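Local coordinates for protein 3-carboxy-cis,cis-muconate cycloisomerase (Acinetobacter calcoaceticus, PDB 1Q5N) that is a cycloisomerase of the mostly helical fumarase/aspartase superfamily, built as a tetramer of elongated subunits, at residues 41-55 / 93-106. Numbering follows the deposited sequence.
Sequences QAQVGVIPQSAATVI and VKDADEDAARYVHW. Unlike the reference sequence in segment 41-55: Thr53 (reference Asn), Val54 (reference Cys), Ile55 (reference Asp).
Pro48 lies over one face of the Tyr103 ring, its CD 3.9 Å from the ring centroid, a CH-pi contact made just before the first turn of helix 49-59. Ile47 and Tyr103 run antiparallel alongside each other, and the CG2 branch of the isoleucine comes within 3.4 Å of Tyr103 CD1. With CG1 set between backbone N and carbonyl carbon (chi1 69°), CG2 is the branch that also reaches Trp106. The indole meets Val46 at its edge, CG1 standing 3.5 Å from NE1.

Gln41 comes in roughly perpendicular to Trp106, its amide turned 58° against the indole. Its NE2 donates to Trp106 O (2.8 Å, N-H...O 166°); the acceptor lies close to the amide plane, although the donor is tilted from the carbonyl plane. A water lies between Gln41 OE1 and Tyr103 O, close enough to bridge them.

Beyond the tyrosine the packing is aliphatic. Ala51 and Ala100 bring the backbones together, their CA atoms 4.2 Å apart, while Val54 CG1 rests 3.6 Å from Ala100 CB. Ile55 CG1 meets Val93 CG1 at 4.1 Å and its CD1 meets Val104 CG2 at 4.0 Å. Asp97, ahead of the 3-10 segment 100-103, forms an Asx motif, OD1 accepting from Ala100 N.

The contact thus joins the end of helix 23-43, the following turn and the start of helix 49-59 to the end of helix 82-94 and the chain after it, far out on the elongated subunit; Val213 of helix 210-221 and the loop residue Leu206 touch both Gln41 and Val46, and Arg385 of the second subunit packs on Tyr103 and Trp106.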
ATOM      1  N   GLN A  41      26.150  15.502 -30.046  1.00 51.56           N
ATOM      2  CA  GLN A  41      27.287  14.754 -30.574  1.00 53.04           C
ATOM      3  C   GLN A  41      27.968  15.477 -31.750  1.00 53.79           C
ATOM      4  O   GLN A  41      29.197  15.489 -31.833  1.00 53.93           O
ATOM      5  CB  GLN A  41      26.865  13.338 -30.988  1.00 50.09           C
ATOM      6  CG  GLN A  41      26.539  12.492 -29.809  1.00 49.88           C
ATOM      7  CD  GLN A  41      25.992  11.122 -30.179  1.00 50.56           C
ATOM      8  OE1 GLN A  41      25.407  10.934 -31.252  1.00 49.46           O
ATOM      9  NE2 GLN A  41      26.160  10.154 -29.269  1.00 49.77           N
ATOM     10  N   ALA A  42      27.173  16.069 -32.640  1.00 54.92           N
ATOM     11  CA  ALA A  42      27.709  16.814 -33.788  1.00 56.79           C
ATOM     12  C   ALA A  42      28.501  18.004 -33.245  1.00 57.15           C
ATOM     13  O   ALA A  42      29.601  18.296 -33.681  1.00 58.32           O
ATOM     14  CB  ALA A  42      26.564  17.308 -34.704  1.00 55.49           C
ATOM     15  N   GLN A  43      27.939  18.665 -32.261  1.00 57.61           N
ATOM     16  CA  GLN A  43      28.585  19.800 -31.656  1.00 59.38           C
ATOM     17  C   GLN A  43      29.963  19.527 -30.995  1.00 59.77           C
ATOM     18  O   GLN A  43      30.752  20.459 -30.810  1.00 60.57           O
ATOM     19  CB  GLN A  43      27.598  20.418 -30.667  1.00 60.99           C
ATOM     20  CG  GLN A  43      28.196  21.292 -29.624  1.00 64.72           C
ATOM     21  CD  GLN A  43      27.149  21.812 -28.678  1.00 68.04           C
ATOM     22  OE1 GLN A  43      27.460  22.247 -27.547  1.00 68.67           O
ATOM     23  NE2 GLN A  43      25.885  21.783 -29.129  1.00 68.25           N
ATOM     24  N   VAL A  44      30.263  18.285 -30.619  1.00 58.63           N
ATOM     25  CA  VAL A  44      31.570  17.996 -30.018  1.00 57.48           C
ATOM     26  C   VAL A  44      32.425  17.092 -30.912  1.00 57.05           C
ATOM     27  O   VAL A  44      33.462  16.576 -30.485  1.00 55.40           O
ATOM     28  CB  VAL A  44      31.449  17.305 -28.635  1.00 57.82           C
ATOM     29  CG1 VAL A  44      30.767  18.221 -27.655  1.00 58.42           C
ATOM     30  CG2 VAL A  44      30.703  15.979 -28.766  1.00 58.02           C
ATOM     31  N   GLY A  45      31.973  16.870 -32.141  1.00 56.62           N
ATOM     32  CA  GLY A  45      32.745  16.042 -33.036  1.00 57.41           C
ATOM     33  C   GLY A  45      32.406  14.567 -33.138  1.00 58.38           C
ATOM     34  O   GLY A  45      32.784  13.931 -34.119  1.00 59.72           O
ATOM     35  N   VAL A  46      31.695  13.992 -32.178  1.00 57.97           N
ATOM     36  CA  VAL A  46      31.391  12.563 -32.273  1.00 56.67           C
ATOM     37  C   VAL A  46      30.649  12.118 -33.547  1.00 57.41           C
ATOM     38  O   VAL A  46      30.798  10.981 -33.969  1.00 57.62           O
ATOM     39  CB  VAL A  46      30.646  12.090 -31.018  1.00 56.50           C
ATOM     40  CG1 VAL A  46      30.327  10.590 -31.111  1.00 54.52           C
ATOM     41  CG2 VAL A  46      31.506  12.404 -29.794  1.00 54.36           C
ATOM     42  N   ILE A  47      29.815  12.958 -34.145  1.00 57.65           N
ATOM     43  CA  ILE A  47      29.201  12.541 -35.407  1.00 58.23           C
ATOM     44  C   ILE A  47      29.217  13.775 -36.291  1.00 59.26           C
ATOM     45  O   ILE A  47      29.284  14.909 -35.794  1.00 59.24           O
ATOM     46  CB  ILE A  47      27.738  12.013 -35.296  1.00 57.25           C
ATOM     47  CG1 ILE A  47      26.795  13.158 -34.937  1.00 56.29           C
ATOM     48  CG2 ILE A  47      27.682  10.821 -34.340  1.00 56.81           C
ATOM     49  CD1 ILE A  47      25.350  12.807 -35.043  1.00 55.60           C
ATOM     50  N   PRO A  48      29.168  13.575 -37.617  1.00 59.61           N
ATOM     51  CA  PRO A  48      29.187  14.715 -38.544  1.00 59.54           C
ATOM     52  C   PRO A  48      27.989  15.629 -38.440  1.00 59.84           C
ATOM     53  O   PRO A  48      26.843  15.170 -38.377  1.00 59.75           O
ATOM     54  CB  PRO A  48      29.290  14.054 -39.910  1.00 59.47           C
ATOM     55  CG  PRO A  48      28.619  12.709 -39.697  1.00 59.96           C
ATOM     56  CD  PRO A  48      29.088  12.289 -38.333  1.00 59.04           C
ATOM     57  N   GLN A  49      28.275  16.922 -38.420  1.00 60.16           N
ATOM     58  CA  GLN A  49      27.252  17.939 -38.339  1.00 61.40           C
ATOM     59  C   GLN A  49      26.230  17.722 -39.421  1.00 61.26           C
ATOM     60  O   GLN A  49      25.061  18.094 -39.278  1.00 61.48           O
ATOM     61  CB  GLN A  49      27.844  19.326 -38.522  1.00 63.56           C
ATOM     62  CG  GLN A  49      26.770  20.404 -38.545  1.00 66.74           C
ATOM     63  CD  GLN A  49      25.970  20.468 -37.234  1.00 69.39           C
ATOM     64  OE1 GLN A  49      26.563  20.585 -36.139  1.00 69.53           O
ATOM     65  NE2 GLN A  49      24.623  20.401 -37.333  1.00 69.18           N
ATOM     66  N   SER A  50      26.666  17.116 -40.510  1.00 60.20           N
ATOM     67  CA  SER A  50      25.754  16.880 -41.605  1.00 60.15           C
ATOM     68  C   SER A  50      24.605  15.965 -41.161  1.00 60.21           C
ATOM     69  O   SER A  50      23.433  16.300 -41.353  1.00 60.42           O
ATOM     70  CB  SER A  50      26.513  16.252 -42.770  1.00 61.29           C
ATOM     71  OG  SER A  50      25.776  15.167 -43.324  1.00 61.94           O
ATOM     72  N   ALA A  51      24.947  14.813 -40.567  1.00 59.25           N
ATOM     73  CA  ALA A  51      23.957  13.830 -40.114  1.00 57.19           C
ATOM     74  C   ALA A  51      22.967  14.429 -39.108  1.00 56.36           C
ATOM     75  O   ALA A  51      21.757  14.213 -39.222  1.00 54.60           O
ATOM     76  CB  ALA A  51      24.668  12.620 -39.512  1.00 57.49           C
ATOM     77  N   ALA A  52      23.490  15.198 -38.147  1.00 55.94           N
ATOM     78  CA  ALA A  52      22.667  15.845 -37.134  1.00 56.25           C
ATOM     79  C   ALA A  52      21.602  16.717 -37.785  1.00 57.56           C
ATOM     80  O   ALA A  52      20.436  16.729 -37.347  1.00 58.27           O
ATOM     81  CB  ALA A  52      23.525  16.697 -36.211  1.00 54.70           C
ATOM     82  N   THR A  53      21.990  17.454 -38.829  1.00 57.61           N
ATOM     83  CA  THR A  53      21.034  18.333 -39.505  1.00 58.03           C
ATOM     84  C   THR A  53      19.928  17.544 -40.225  1.00 56.74           C
ATOM     85  O   THR A  53      18.776  17.958 -40.218  1.00 56.41           O
ATOM     86  CB  THR A  53      21.747  19.309 -40.496  1.00 58.66           C
ATOM     87  OG1 THR A  53      22.481  20.288 -39.749  1.00 61.55           O
ATOM     88  CG2 THR A  53      20.738  20.053 -41.345  1.00 58.35           C
ATOM     89  N   VAL A  54      20.272  16.418 -40.835  1.00 56.06           N
ATOM     90  CA  VAL A  54      19.271  15.605 -41.507  1.00 56.93           C
ATOM     91  C   VAL A  54      18.302  14.972 -40.482  1.00 57.88           C
ATOM     92  O   VAL A  54      17.087  14.901 -40.695  1.00 57.69           O
ATOM     93  CB  VAL A  54      19.947  14.507 -42.301  1.00 57.46           C
ATOM     94  CG1 VAL A  54      18.937  13.437 -42.693  1.00 58.01           C
ATOM     95  CG2 VAL A  54      20.604  15.108 -43.524  1.00 58.49           C
ATOM     96  N   ILE A  55      18.854  14.502 -39.371  1.00 57.75           N
ATOM     97  CA  ILE A  55      18.053  13.910 -38.309  1.00 57.57           C
ATOM     98  C   ILE A  55      17.105  15.014 -37.725  1.00 58.42           C
ATOM     99  O   ILE A  55      15.893  14.836 -37.642  1.00 56.41           O
ATOM    100  CB  ILE A  55      19.002  13.328 -37.221  1.00 56.45           C
ATOM    101  CG1 ILE A  55      19.716  12.094 -37.759  1.00 54.97           C
ATOM    102  CG2 ILE A  55      18.237  12.970 -35.984  1.00 56.35           C
ATOM    103  CD1 ILE A  55      20.808  11.627 -36.855  1.00 54.55           C
ATOM    104  N   VAL A  93      14.568   8.181 -41.024  1.00 55.76           N
ATOM    105  CA  VAL A  93      15.693   9.032 -41.368  1.00 56.36           C
ATOM    106  C   VAL A  93      16.406   8.487 -42.599  1.00 58.83           C
ATOM    107  O   VAL A  93      17.001   9.232 -43.353  1.00 57.77           O
ATOM    108  CB  VAL A  93      16.672   9.112 -40.172  1.00 55.80           C
ATOM    109  CG1 VAL A  93      18.057   9.586 -40.601  1.00 53.42           C
ATOM    110  CG2 VAL A  93      16.108  10.050 -39.151  1.00 54.29           C
ATOM    111  N   LYS A  94      16.330   7.175 -42.798  1.00 61.64           N
ATOM    112  CA  LYS A  94      16.975   6.537 -43.925  1.00 65.34           C
ATOM    113  C   LYS A  94      16.342   7.026 -45.240  1.00 67.51           C
ATOM    114  O   LYS A  94      17.050   7.400 -46.178  1.00 68.24           O
ATOM    115  CB  LYS A  94      16.850   5.020 -43.801  1.00 66.49           C
ATOM    116  CG  LYS A  94      17.974   4.280 -44.483  1.00 69.71           C
ATOM    117  CD  LYS A  94      17.687   2.802 -44.669  1.00 72.15           C
ATOM    118  CE  LYS A  94      18.893   2.149 -45.349  1.00 74.90           C
ATOM    119  NZ  LYS A  94      18.755   0.683 -45.579  1.00 75.56           N
ATOM    120  N   ASP A  95      15.014   7.035 -45.306  1.00 69.21           N
ATOM    121  CA  ASP A  95      14.321   7.497 -46.494  1.00 71.35           C
ATOM    122  C   ASP A  95      14.590   8.959 -46.778  1.00 71.86           C
ATOM    123  O   ASP A  95      13.860   9.588 -47.536  1.00 72.85           O
ATOM    124  CB  ASP A  95      12.818   7.313 -46.361  1.00 73.03           C
ATOM    125  CG  ASP A  95      12.388   5.893 -46.597  1.00 75.90           C
ATOM    126  OD1 ASP A  95      13.239   5.071 -47.051  1.00 76.03           O
ATOM    127  OD2 ASP A  95      11.192   5.610 -46.331  1.00 77.19           O
ATOM    128  N   ALA A  96      15.621   9.511 -46.160  1.00 72.04           N
ATOM    129  CA  ALA A  96      15.971  10.905 -46.390  1.00 72.04           C
ATOM    130  C   ALA A  96      17.472  11.008 -46.632  1.00 73.03           C
ATOM    131  O   ALA A  96      17.943  11.977 -47.209  1.00 73.39           O
ATOM    132  CB  ALA A  96      15.574  11.746 -45.209  1.00 69.74           C
ATOM    133  N   ASP A  97      18.216   9.998 -46.188  1.00 73.73           N
ATOM    134  CA  ASP A  97      19.659   9.969 -46.355  1.00 74.50           C
ATOM    135  C   ASP A  97      20.177   8.706 -45.668  1.00 75.62           C
ATOM    136  O   ASP A  97      20.363   8.700 -44.455  1.00 75.81           O
ATOM    137  CB  ASP A  97      20.277  11.209 -45.719  1.00 74.00           C
ATOM    138  CG  ASP A  97      21.769  11.311 -45.969  1.00 74.84           C
ATOM    139  OD1 ASP A  97      22.458  10.270 -45.938  1.00 74.49           O
ATOM    140  OD2 ASP A  97      22.264  12.439 -46.178  1.00 76.31           O
ATOM    141  N   GLU A  98      20.413   7.645 -46.442  1.00 76.78           N
ATOM    142  CA  GLU A  98      20.887   6.375 -45.890  1.00 78.02           C
ATOM    143  C   GLU A  98      22.095   6.541 -45.019  1.00 76.71           C
ATOM    144  O   GLU A  98      22.418   5.656 -44.237  1.00 76.53           O
ATOM    145  CB  GLU A  98      21.245   5.389 -46.993  1.00 80.88           C
ATOM    146  CG  GLU A  98      20.094   5.002 -47.864  1.00 86.36           C
ATOM    147  CD  GLU A  98      20.540   4.149 -49.032  1.00 89.95           C
ATOM    148  OE1 GLU A  98      21.473   4.585 -49.756  1.00 92.02           O
ATOM    149  OE2 GLU A  98      19.963   3.050 -49.227  1.00 91.97           O
ATOM    150  N   ASP A  99      22.774   7.668 -45.156  1.00 75.59           N
ATOM    151  CA  ASP A  99      23.958   7.892 -44.356  1.00 75.08           C
ATOM    152  C   ASP A  99      23.757   8.520 -42.980  1.00 73.05           C
ATOM    153  O   ASP A  99      24.437   8.146 -42.018  1.00 73.17           O
ATOM    154  CB  ASP A  99      24.982   8.687 -45.155  1.00 77.54           C
ATOM    155  CG  ASP A  99      26.270   7.912 -45.331  1.00 81.09           C
ATOM    156  OD1 ASP A  99      27.073   7.883 -44.348  1.00 82.56           O
ATOM    157  OD2 ASP A  99      26.451   7.305 -46.428  1.00 81.77           O
ATOM    158  N   ALA A 100      22.845   9.478 -42.880  1.00 70.00           N
ATOM    159  CA  ALA A 100      22.589  10.100 -41.602  1.00 67.66           C
ATOM    160  C   ALA A 100      21.988   9.017 -40.689  1.00 65.93           C
ATOM    161  O   ALA A 100      22.237   9.004 -39.500  1.00 65.63           O
ATOM    162  CB  ALA A 100      21.624  11.272 -41.772  1.00 67.10           C
ATOM    163  N   ALA A 101      21.232   8.089 -41.265  1.00 64.58           N
ATOM    164  CA  ALA A 101      20.592   7.019 -40.511  1.00 64.35           C
ATOM    165  C   ALA A 101      21.517   6.199 -39.589  1.00 64.44           C
ATOM    166  O   ALA A 101      21.070   5.641 -38.579  1.00 64.68           O
ATOM    167  CB  ALA A 101      19.854   6.088 -41.468  1.00 62.87           C
ATOM    168  N   ARG A 102      22.798   6.132 -39.922  1.00 63.96           N
ATOM    169  CA  ARG A 102      23.741   5.366 -39.117  1.00 64.24           C
ATOM    170  C   ARG A 102      24.014   5.984 -37.772  1.00 61.72           C
ATOM    171  O   ARG A 102      24.441   5.303 -36.847  1.00 60.96           O
ATOM    172  CB  ARG A 102      25.059   5.217 -39.872  1.00 68.13           C
ATOM    173  CG  ARG A 102      24.872   4.291 -41.019  1.00 73.33           C
ATOM    174  CD  ARG A 102      25.915   4.421 -42.078  1.00 78.08           C
ATOM    175  NE  ARG A 102      25.405   3.685 -43.236  1.00 83.08           N
ATOM    176  CZ  ARG A 102      26.108   3.399 -44.330  1.00 84.95           C
ATOM    177  NH1 ARG A 102      27.382   3.791 -44.419  1.00 86.32           N
ATOM    178  NH2 ARG A 102      25.536   2.717 -45.329  1.00 84.23           N
ATOM    179  N   TYR A 103      23.771   7.276 -37.673  1.00 58.24           N
ATOM    180  CA  TYR A 103      24.026   7.988 -36.452  1.00 57.02           C
ATOM    181  C   TYR A 103      22.805   8.159 -35.539  1.00 54.79           C
ATOM    182  O   TYR A 103      22.905   8.819 -34.501  1.00 53.27           O
ATOM    183  CB  TYR A 103      24.648   9.337 -36.802  1.00 58.43           C
ATOM    184  CG  TYR A 103      25.921   9.149 -37.583  1.00 62.46           C
ATOM    185  CD1 TYR A 103      27.101   8.756 -36.941  1.00 63.18           C
ATOM    186  CD2 TYR A 103      25.941   9.316 -38.972  1.00 62.96           C
ATOM    187  CE1 TYR A 103      28.254   8.535 -37.652  1.00 63.90           C
ATOM    188  CE2 TYR A 103      27.090   9.097 -39.695  1.00 64.26           C
ATOM    189  CZ  TYR A 103      28.246   8.707 -39.033  1.00 65.55           C
ATOM    190  OH  TYR A 103      29.397   8.481 -39.754  1.00 66.55           O
ATOM    191  N   VAL A 104      21.664   7.582 -35.917  1.00 52.02           N
ATOM    192  CA  VAL A 104      20.474   7.680 -35.068  1.00 50.17           C
ATOM    193  C   VAL A 104      20.682   6.800 -33.825  1.00 49.07           C
ATOM    194  O   VAL A 104      21.049   5.622 -33.956  1.00 48.25           O
ATOM    195  CB  VAL A 104      19.207   7.176 -35.789  1.00 50.07           C
ATOM    196  CG1 VAL A 104      17.997   7.188 -34.842  1.00 48.23           C
ATOM    197  CG2 VAL A 104      18.934   8.041 -36.993  1.00 49.39           C
ATOM    198  N   HIS A 105      20.497   7.390 -32.639  1.00 46.88           N
ATOM    199  CA  HIS A 105      20.592   6.649 -31.387  1.00 46.66           C
ATOM    200  C   HIS A 105      22.014   6.174 -31.142  1.00 47.00           C
ATOM    201  O   HIS A 105      22.225   5.129 -30.528  1.00 44.84           O
ATOM    202  CB  HIS A 105      19.642   5.435 -31.450  1.00 45.08           C
ATOM    203  CG  HIS A 105      19.410   4.765 -30.131  1.00 44.84           C
ATOM    204  ND1 HIS A 105      18.658   5.338 -29.124  1.00 43.10           N
ATOM    205  CD2 HIS A 105      19.776   3.540 -29.675  1.00 44.75           C
ATOM    206  CE1 HIS A 105      18.567   4.497 -28.110  1.00 43.67           C
ATOM    207  NE2 HIS A 105      19.236   3.398 -28.414  1.00 45.60           N
ATOM    208  N   TRP A 106      22.977   6.953 -31.635  1.00 48.12           N
ATOM    209  CA  TRP A 106      24.395   6.616 -31.518  1.00 48.99           C
ATOM    210  C   TRP A 106      24.886   6.596 -30.085  1.00 46.08           C
ATOM    211  O   TRP A 106      24.892   7.627 -29.434  1.00 45.63           O
ATOM    212  CB  TRP A 106      25.258   7.623 -32.314  1.00 54.88           C
ATOM    213  CG  TRP A 106      26.711   7.305 -32.206  1.00 61.72           C
ATOM    214  CD1 TRP A 106      27.701   8.103 -31.688  1.00 63.63           C
ATOM    215  CD2 TRP A 106      27.320   6.041 -32.484  1.00 66.17           C
ATOM    216  NE1 TRP A 106      28.887   7.405 -31.620  1.00 66.14           N
ATOM    217  CE2 TRP A 106      28.683   6.135 -32.102  1.00 68.14           C
ATOM    218  CE3 TRP A 106      26.840   4.826 -33.016  1.00 70.13           C
ATOM    219  CZ2 TRP A 106      29.584   5.053 -32.225  1.00 71.70           C
ATOM    220  CZ3 TRP A 106      27.731   3.735 -33.143  1.00 73.01           C
ATOM    221  CH2 TRP A 106      29.095   3.863 -32.747  1.00 74.17           C
TER
HETATM  222  O   HOH W   1      23.079  10.471 -32.351  1.00 41.90           O